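Local atomic coordinates of exodeoxyribonuclease III (PDB entry 5J8N), a protein that probably cuts DNA at abasic sites and trims it from 3' ends with the aid of bound magnesium or manganese ions. Residues Val152-His156 / Met181-Leu185; Ile159-Arg163 / Asn216-Arg220. The protein carries 3 engineered substitutions. All blocks are in the same frame, centred on the assembly; numbering follows the deposited sequence.

Overall arrangement
Leaving strand 146-149, the chain enters a long loop that supplies the first segment of both contacts, Val152-His156 and then Ile159-Arg163. Interaction 1 closes when the chain returns as helix 175-186 and sets Met181-Leu185 against the beginning of that loop. Interaction 2 closes later, where Asn216-Arg220 leads into strand 218-227 and meets Ile159-Arg163. The segments therefore alternate along the sequence, so the two closures cross rather than nest. Their centres lie about 15 Å apart, and they meet directly at Ala155, whose CB packs on Asp160 and Trp219. Together they tie one loop to a helix and to the start of a sheet strand.

Interaction 1: residues Val152-His156 / Met181-Leu185; sequences VNTAH and MDKFL
Met181 reaches from helix 175-186 across one face of the His156 ring with its CB and on into the loop. Met181 CB is 3.9 Å from the centroid of the His156 imidazole, a CH-pi contact in which an aliphatic hydrogen meets the pi cloud. Farther out, Met181 SD slides past Thr154, coming 3.8 Å from Thr154 CG2, and meets Val152 tip to tip, 4.0 Å from Val152 CG1. The chain bends at its third torsion (chi3 71°), which turns Met181 CE back to within 3.8 Å of His156 CB. An unbranched thioether suits this course, since it can thread between the methyls and the ring and still curl at its end.

The loop segment follows strand 146-149 in the DNase I-like fold of the AP/ExoA family. It carries Asn153, predicted to bind metal and stabilise the transition state; its amide is hydrogen-bonded to Phe112 O and Asn114 ND2 and takes no part in this packing, which falls to its neighbours Val152 and Thr154. The hydroxyl of Thr154 is hydrogen-bonded to Tyr129 and Lys125, leaving its methyl for the sulfur.

His156 has CG anti to its own backbone N (chi1 -174°), which carries the ring out toward the helix. There His156 NE2 donates to Asp182 OD1 at 2.7 Å. The acceptor lies close to the imidazole plane, whereas the nitrogen approaches from above the carboxylate, the two planes standing 58° apart. This bond, with Met181 CB over one face, restricts the rotation of the ring, and the nearby carboxylate would be expected to favour a protonated imidazole. One helical turn beyond Met181, Leu185 brings CD1 obliquely to 3.6 Å from His156 CE1, adding an apolar contact beside the polar edge of the ring.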
loop_
_atom_site.group_PDB
_atom_site.type_symbol
_atom_site.label_atom_id
_atom_site.label_comp_id
_atom_site.label_asym_id
_atom_site.label_seq_id
_atom_site.Cartn_x
_atom_site.Cartn_y
_atom_site.Cartn_z
ATOM N N VAL A 152 2.391 -2.556 -4.190
ATOM C CA VAL A 152 3.271 -2.177 -5.301
ATOM C C VAL A 152 3.046 -3.136 -6.474
ATOM O O VAL A 152 3.444 -2.838 -7.606
ATOM C CB VAL A 152 4.718 -2.207 -4.768
ATOM C CG1 VAL A 152 5.754 -1.964 -5.870
ATOM C CG2 VAL A 152 4.855 -1.165 -3.652
ATOM N N ASN A 153 2.460 -4.317 -6.225
ATOM C CA ASN A 153 2.231 -5.311 -7.284
ATOM C C ASN A 153 3.523 -5.787 -7.943
ATOM O O ASN A 153 3.486 -6.317 -9.063
ATOM C CB ASN A 153 1.212 -4.809 -8.340
ATOM C CG ASN A 153 -0.189 -5.295 -8.051
ATOM O OD1 ASN A 153 -0.395 -6.489 -7.842
ATOM N ND2 ASN A 153 -1.143 -4.368 -7.941
ATOM N N THR A 154 4.635 -5.702 -7.186
ATOM C CA THR A 154 5.928 -6.241 -7.611
ATOM C C THR A 154 6.668 -6.770 -6.407
ATOM O O THR A 154 6.610 -6.125 -5.335
ATOM C CB THR A 154 6.799 -5.121 -8.301
ATOM O OG1 THR A 154 6.107 -4.646 -9.465
ATOM C CG2 THR A 154 8.156 -5.660 -8.758
ATOM N N ALA A 155 7.305 -7.938 -6.562
ATOM C CA ALA A 155 8.233 -8.480 -5.567
ATOM C C ALA A 155 9.622 -8.001 -5.958
ATOM O O ALA A 155 10.089 -8.283 -7.059
ATOM C CB ALA A 155 8.145 -10.045 -5.557
ATOM N N HIS A 156 10.287 -7.290 -5.035
ATOM C CA HIS A 156 11.494 -6.564 -5.417
ATOM C C HIS A 156 12.630 -7.504 -5.800
ATOM O O HIS A 156 13.253 -7.364 -6.878
ATOM C CB HIS A 156 11.901 -5.659 -4.255
ATOM C CG HIS A 156 13.039 -4.758 -4.569
ATOM N ND1 HIS A 156 13.700 -4.048 -3.585
ATOM C CD2 HIS A 156 13.661 -4.469 -5.734
ATOM C CE1 HIS A 156 14.677 -3.350 -4.145
ATOM N NE2 HIS A 156 14.676 -3.585 -5.445
ATOM N N MET A 181 12.024 -0.556 -8.960
ATOM C CA MET A 181 12.120 -0.501 -7.502
ATOM C C MET A 181 13.542 -0.146 -7.061
ATOM O O MET A 181 13.721 0.647 -6.123
ATOM C CB MET A 181 11.673 -1.812 -6.924
ATOM C CG MET A 181 10.141 -2.069 -7.112
ATOM S SD MET A 181 9.501 -3.385 -6.082
ATOM C CE MET A 181 9.588 -2.612 -4.486
ATOM N N ASP A 182 14.562 -0.667 -7.740
ATOM C CA ASP A 182 15.936 -0.296 -7.434
ATOM C C ASP A 182 16.091 1.227 -7.570
ATOM O O ASP A 182 16.703 1.891 -6.706
ATOM C CB ASP A 182 16.929 -0.968 -8.375
ATOM C CG ASP A 182 17.057 -2.481 -8.172
ATOM O OD1 ASP A 182 16.808 -2.995 -7.035
ATOM O OD2 ASP A 182 17.455 -3.147 -9.171
ATOM N N LYS A 183 15.584 1.775 -8.678
ATOM C CA LYS A 183 15.731 3.208 -8.998
ATOM C C LYS A 183 15.001 4.038 -7.929
ATOM O O LYS A 183 15.542 5.046 -7.456
ATOM C CB LYS A 183 15.175 3.479 -10.378
ATOM C CG LYS A 183 15.204 4.951 -10.788
ATOM C CD LYS A 183 14.396 5.056 -12.096
ATOM C CE LYS A 183 14.297 6.507 -12.560
ATOM N NZ LYS A 183 13.551 6.595 -13.865
ATOM N N PHE A 184 13.801 3.612 -7.541
ATOM C CA PHE A 184 13.033 4.287 -6.498
ATOM C C PHE A 184 13.850 4.334 -5.183
ATOM O O PHE A 184 14.084 5.397 -4.621
ATOM C CB PHE A 184 11.714 3.517 -6.353
ATOM C CG PHE A 184 10.863 3.866 -5.147
ATOM C CD1 PHE A 184 10.794 5.154 -4.620
ATOM C CD2 PHE A 184 10.067 2.867 -4.592
ATOM C CE1 PHE A 184 9.949 5.429 -3.519
ATOM C CE2 PHE A 184 9.241 3.147 -3.504
ATOM C CZ PHE A 184 9.196 4.419 -2.985
ATOM N N LEU A 185 14.302 3.172 -4.709
ATOM C CA LEU A 185 15.015 3.200 -3.418
ATOM C C LEU A 185 16.289 4.018 -3.501
ATOM O O LEU A 185 16.616 4.730 -2.567
ATOM C CB LEU A 185 15.310 1.780 -2.933
ATOM C CG LEU A 185 14.067 0.902 -2.695
ATOM C CD1 LEU A 185 14.477 -0.419 -2.074
ATOM C CD2 LEU A 185 13.034 1.589 -1.809
#

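Interaction 2: residues Ile159-Arg163 / Asn216-Arg220; sequences IDLAR and NVGWR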
loop_
_atom_site.group_PDB
_atom_site.type_symbol
_atom_site.label_atom_id
_atom_site.label_comp_id
_atom_site.label_asym_id
_atom_site.label_seq_id
_atom_site.Cartn_x
_atom_site.Cartn_y
_atom_site.Cartn_z
ATOM N N ILE A 159 14.315 -12.966 -2.931
ATOM C CA ILE A 159 13.901 -13.346 -1.583
ATOM C C ILE A 159 12.450 -12.911 -1.317
ATOM O O ILE A 159 11.845 -13.383 -0.331
ATOM C CB ILE A 159 14.864 -12.743 -0.532
ATOM C CG1 ILE A 159 14.771 -13.409 0.824
ATOM C CG2 ILE A 159 14.761 -11.236 -0.422
ATOM C CD1 ILE A 159 15.794 -12.862 1.777
ATOM N N ASP A 160 11.885 -12.031 -2.169
ATOM C CA ASP A 160 10.531 -11.534 -1.936
ATOM C C ASP A 160 9.430 -12.405 -2.535
ATOM O O ASP A 160 8.263 -12.037 -2.478
ATOM C CB ASP A 160 10.422 -10.110 -2.444
ATOM C CG ASP A 160 11.299 -9.176 -1.651
ATOM O OD1 ASP A 160 11.136 -9.192 -0.401
ATOM O OD2 ASP A 160 12.153 -8.448 -2.209
ATOM N N LEU A 161 9.745 -13.578 -3.062
ATOM C CA LEU A 161 8.692 -14.532 -3.408
ATOM C C LEU A 161 9.205 -15.948 -3.299
ATOM O O LEU A 161 10.408 -16.206 -3.325
ATOM C CB LEU A 161 8.083 -14.269 -4.821
ATOM C CG LEU A 161 8.904 -14.622 -6.066
ATOM C CD1 LEU A 161 8.014 -14.485 -7.348
ATOM C CD2 LEU A 161 10.118 -13.664 -6.187
ATOM N N ALA A 162 8.272 -16.889 -3.135
ATOM C CA ALA A 162 8.661 -18.268 -2.937
ATOM C C ALA A 162 9.189 -18.971 -4.178
ATOM O O ALA A 162 10.008 -19.876 -4.036
ATOM C CB ALA A 162 7.473 -19.084 -2.374
ATOM N N ARG A 163 8.706 -18.597 -5.361
ATOM C CA ARG A 163 9.088 -19.273 -6.590
ATOM C C ARG A 163 9.613 -18.305 -7.620
ATOM O O ARG A 163 8.991 -18.125 -8.691
ATOM C CB ARG A 163 7.885 -20.027 -7.146
ATOM C CG ARG A 163 7.220 -20.944 -6.116
ATOM C CD ARG A 163 8.037 -22.186 -5.822
ATOM N NE ARG A 163 7.135 -23.289 -5.483
ATOM C CZ ARG A 163 6.984 -23.799 -4.265
ATOM N NH1 ARG A 163 7.691 -23.322 -3.252
ATOM N NH2 ARG A 163 6.120 -24.788 -4.068
ATOM N N ASN A 216 2.571 -21.394 2.305
ATOM C CA ASN A 216 3.365 -20.161 2.194
ATOM C C ASN A 216 3.999 -19.974 0.822
ATOM O O ASN A 216 5.128 -19.478 0.710
ATOM C CB ASN A 216 4.443 -20.104 3.294
ATOM C CG ASN A 216 4.888 -18.650 3.559
ATOM O OD1 ASN A 216 4.094 -17.712 3.394
ATOM N ND2 ASN A 216 6.127 -18.461 3.981
ATOM N N VAL A 217 3.256 -20.306 -0.225
ATOM C CA VAL A 217 3.750 -20.003 -1.567
ATOM C C VAL A 217 3.307 -18.596 -1.873
ATOM O O VAL A 217 2.231 -18.392 -2.478
ATOM C CB VAL A 217 3.214 -20.999 -2.600
ATOM C CG1 VAL A 217 3.829 -20.729 -3.973
ATOM C CG2 VAL A 217 3.565 -22.427 -2.173
ATOM N N GLY A 218 4.102 -17.615 -1.466
ATOM C CA GLY A 218 3.672 -16.243 -1.461
ATOM C C GLY A 218 4.604 -15.294 -2.173
ATOM O O GLY A 218 5.705 -15.694 -2.643
ATOM N N TRP A 219 4.149 -14.041 -2.193
ATOM C CA TRP A 219 4.926 -12.924 -2.758
ATOM C C TRP A 219 4.831 -11.787 -1.796
ATOM O O TRP A 219 3.746 -11.571 -1.249
ATOM C CB TRP A 219 4.340 -12.472 -4.109
ATOM C CG TRP A 219 4.255 -13.441 -5.228
ATOM C CD1 TRP A 219 3.732 -14.709 -5.223
ATOM C CD2 TRP A 219 4.607 -13.155 -6.586
ATOM N NE1 TRP A 219 3.773 -15.244 -6.496
ATOM C CE2 TRP A 219 4.300 -14.303 -7.348
ATOM C CE3 TRP A 219 5.162 -12.024 -7.224
ATOM C CZ2 TRP A 219 4.515 -14.364 -8.736
ATOM C CZ3 TRP A 219 5.379 -12.089 -8.631
ATOM C CH2 TRP A 219 5.045 -13.251 -9.351
ATOM N N ARG A 220 5.888 -10.993 -1.631
ATOM C CA ARG A 220 5.782 -9.734 -0.882
ATOM C C ARG A 220 5.509 -8.614 -1.878
ATOM O O ARG A 220 6.414 -8.153 -2.590
ATOM C CB ARG A 220 7.057 -9.473 -0.080
ATOM C CG ARG A 220 6.824 -8.400 0.980
ATOM C CD ARG A 220 8.002 -8.330 1.993
ATOM N NE ARG A 220 9.261 -7.928 1.321
ATOM C CZ ARG A 220 9.804 -6.703 1.364
ATOM N NH1 ARG A 220 10.951 -6.455 0.703
ATOM N NH2 ARG A 220 9.271 -5.715 2.090
HETATM O O HOH W 1 13.756 -7.195 -0.362
HETATM O O HOH W 2 6.047 -17.529 -5.375
#
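A single antiparallel beta bridge, with Leu161 and Trp219 as a non-hydrogen-bonded pair, joins the long loop to the start of strand 218-227. Two backbone bonds flank the pair: Arg220 N donates to Asp160 O at 2.7 Å, and Ala162 N to Gly218 O at 2.9 Å. The side chains of the bridged pair lie side by side and point the same way. Leu161 CD1 sits centrally over the six-membered ring of the Trp219 indole, 3.5 Å from its centroid and 2° off the normal, a CH-pi contact for which a branched aliphatic tip is well suited. CG of Leu161 lies between its backbone N and carbonyl carbon (chi1 73°), a sterically demanding setting that carries the branch over the ring. Next along, the small Ala162 allows close approach, its CB 3.9 Å from Val217 CA, where the chain makes an inverse gamma turn.

At the other end, Asp160 OD1 accepts from both NE and NH1 of Arg220, at 2.8 and 3.0 Å. It lies in the guanidinium plane, while both nitrogens come from the same face of the carboxylate, the planes 50° apart. A water donates to Asp160 OD2 at 2.7 Å and weakly accepts from Arg220 NH1, and Lys157 N also donates to OD2. A leucine in place of Arg220 would probably leave Asp160 OD1 short of two donors and Asp191 without this partner, with the carboxylate held less firmly, by Arg194 and Lys157 N.

The salt bridge belongs to a wider charged cluster: Arg194 of helix 192-196 also pairs with Asp160, and Asp191, at the end of strand 189-191, with Arg220. On the indole side, Trp205 of strand 205-206 meets Trp219 edge-to-face, while Phe173, from the loop leading to helix 175-186, packs on Leu161.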